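Transcription factor cep-1 (PDB 1T4W) activates transcription by binding the DNA consensus sequence of p53, promoting germline apoptosis after DNA damage and ensuring proper meiotic chromosome segregation. Local coordinates at residues R183-K186 with N187-R191. Residues are numbered along the deposited sequence; the frame is centred on the assembly and turned at random.
Sequences RDWK and NFCER
Cys189, one turn after Trp185 on helix 181-194, sets its sulfur over one face of the indole. Cys189 CB lies 3.6 Å from Trp185 O, the carbonyl that also takes the hydrogen bond from Cys189 N. With SG beside the backbone N and anti to the carbonyl carbon (chi1 -68°), the sulfur points back toward the preceding turn and stops 3.4 Å above the indole plane, off-centre toward the rim. It is nearest the pyrrole part: SG is 3.4 Å from Trp185 NE1, with CD1 and CE2 slightly farther. This is a sulfur-aromatic contact made over the face. Arg182 adds a cation-pi contact to the same indole, and both Trp185 and Cys189 touch Ala22 of strand 19-23.

Among the other i, i+4 backbone bonds are Phe188 N to Asp184 O, at 2.9 Å, and Glu190 N to Lys186 O. On the outward side, Lys186 doubles back through bends at chi2 and chi3, which brings its CD against Glu190 CG. Its NZ stays 4.4 Å from Glu190 OE2, beyond a salt bridge, and a water bridges them, accepting from Lys186 NZ and donating to Glu190 OE2. Another water accepts from Asn187 ND2 and donates to Asp184 OD1. Phe188 turns to the protein, where its ring meets Tyr30 and Trp32.

These are i, i+4 contacts of an amphipathic alpha-helix, the C-terminal helix of this p53-family DNA-binding domain: Trp185, Phe188 and Cys189 pack against strands 19-23 and 29-33, while Lys186, Asn187 and Glu190 are exposed, away from the zinc site.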
loop_
_atom_site.group_PDB
_atom_site.type_symbol
_atom_site.label_atom_id
_atom_site.label_comp_id
_atom_site.label_asym_id
_atom_site.label_seq_id
_atom_site.Cartn_x
_atom_site.Cartn_y
_atom_site.Cartn_z
ATOM N N ARG A 183 1.923 -12.773 15.384
ATOM C CA ARG A 183 2.925 -12.580 16.428
ATOM C C ARG A 183 3.303 -11.093 16.481
ATOM O O ARG A 183 3.218 -10.449 17.534
ATOM C CB ARG A 183 4.190 -13.396 16.141
ATOM C CG ARG A 183 5.410 -12.990 16.990
ATOM C CD ARG A 183 6.669 -13.712 16.532
ATOM N NE ARG A 183 6.497 -15.166 16.553
ATOM C CZ ARG A 183 7.326 -16.025 15.960
ATOM N NH1 ARG A 183 7.107 -17.330 16.030
ATOM N NH2 ARG A 183 8.377 -15.583 15.286
ATOM N N ASP A 184 3.687 -10.545 15.331
ATOM C CA ASP A 184 4.109 -9.153 15.262
ATOM C C ASP A 184 2.982 -8.171 15.598
ATOM O O ASP A 184 3.196 -7.176 16.297
ATOM C CB ASP A 184 4.709 -8.870 13.880
ATOM C CG ASP A 184 5.999 -9.664 13.635
ATOM O OD1 ASP A 184 6.873 -9.607 14.506
ATOM O OD2 ASP A 184 6.141 -10.331 12.591
ATOM N N TRP A 185 1.789 -8.455 15.095
ATOM C CA TRP A 185 0.616 -7.632 15.383
ATOM C C TRP A 185 0.355 -7.617 16.895
ATOM O O TRP A 185 0.093 -6.558 17.487
ATOM C CB TRP A 185 -0.619 -8.212 14.693
ATOM C CG TRP A 185 -1.950 -7.703 15.245
ATOM C CD1 TRP A 185 -2.562 -6.515 14.948
ATOM C CD2 TRP A 185 -2.853 -8.411 16.115
ATOM N NE1 TRP A 185 -3.791 -6.444 15.570
ATOM C CE2 TRP A 185 -3.993 -7.592 16.291
ATOM C CE3 TRP A 185 -2.810 -9.657 16.758
ATOM C CZ2 TRP A 185 -5.085 -7.978 17.086
ATOM C CZ3 TRP A 185 -3.898 -10.043 17.552
ATOM C CH2 TRP A 185 -5.019 -9.205 17.708
ATOM N N LYS A 186 0.406 -8.791 17.524
ATOM C CA LYS A 186 0.134 -8.862 18.957
ATOM C C LYS A 186 1.177 -8.108 19.771
ATOM O O LYS A 186 0.837 -7.392 20.739
ATOM C CB LYS A 186 0.038 -10.319 19.415
ATOM C CG LYS A 186 -0.146 -10.533 20.932
ATOM C CD LYS A 186 -1.362 -9.790 21.521
ATOM C CE LYS A 186 -2.693 -10.232 20.947
ATOM N NZ LYS A 186 -3.819 -9.922 21.940
ATOM N N ASN A 187 2.442 -8.266 19.393
ATOM C CA ASN A 187 3.512 -7.560 20.087
ATOM C C ASN A 187 3.272 -6.063 19.928
ATOM O O ASN A 187 3.416 -5.293 20.875
ATOM C CB ASN A 187 4.887 -7.915 19.499
ATOM C CG ASN A 187 5.367 -9.285 19.940
ATOM O OD1 ASN A 187 4.866 -9.823 20.907
ATOM N ND2 ASN A 187 6.362 -9.834 19.246
ATOM N N PHE A 188 2.924 -5.645 18.717
ATOM C CA PHE A 188 2.674 -4.226 18.482
ATOM C C PHE A 188 1.543 -3.678 19.359
ATOM O O PHE A 188 1.692 -2.630 19.996
ATOM C CB PHE A 188 2.330 -3.980 17.009
ATOM C CG PHE A 188 2.008 -2.538 16.688
ATOM C CD1 PHE A 188 3.013 -1.647 16.342
ATOM C CD2 PHE A 188 0.691 -2.088 16.694
ATOM C CE1 PHE A 188 2.707 -0.328 15.994
ATOM C CE2 PHE A 188 0.376 -0.770 16.347
ATOM C CZ PHE A 188 1.378 0.101 15.997
ATOM N N CYS A 189 0.406 -4.372 19.380
ATOM C CA CYS A 189 -0.722 -3.929 20.182
ATOM C C CYS A 189 -0.384 -3.850 21.680
ATOM O O CYS A 189 -0.701 -2.850 22.336
ATOM C CB CYS A 189 -1.924 -4.851 19.943
ATOM S SG CYS A 189 -2.595 -4.685 18.269
ATOM N N GLU A 190 0.276 -4.879 22.216
ATOM C CA GLU A 190 0.648 -4.883 23.641
ATOM C C GLU A 190 1.588 -3.731 23.953
ATOM O O GLU A 190 1.450 -3.091 24.990
ATOM C CB GLU A 190 1.329 -6.204 24.044
ATOM C CG GLU A 190 0.398 -7.415 24.032
ATOM C CD GLU A 190 -0.593 -7.410 25.192
ATOM O OE1 GLU A 190 -0.143 -7.469 26.355
ATOM O OE2 GLU A 190 -1.813 -7.344 24.947
ATOM N N ARG A 191 2.556 -3.471 23.074
ATOM C CA ARG A 191 3.483 -2.371 23.311
ATOM C C ARG A 191 2.757 -1.017 23.283
ATOM O O ARG A 191 3.012 -0.154 24.126
ATOM C CB ARG A 191 4.628 -2.387 22.283
ATOM C CG ARG A 191 5.678 -3.446 22.581
ATOM C CD ARG A 191 6.901 -3.364 21.668
ATOM N NE ARG A 191 6.695 -3.954 20.339
ATOM C CZ ARG A 191 6.203 -3.294 19.291
ATOM N NH1 ARG A 191 5.863 -2.017 19.410
ATOM N NH2 ARG A 191 6.063 -3.904 18.119
HETATM O O HOH W 1 5.653 -6.026 16.368
HETATM O O HOH W 2 7.278 -8.232 16.748
HETATM O O HOH W 3 -3.816 -9.906 24.931
#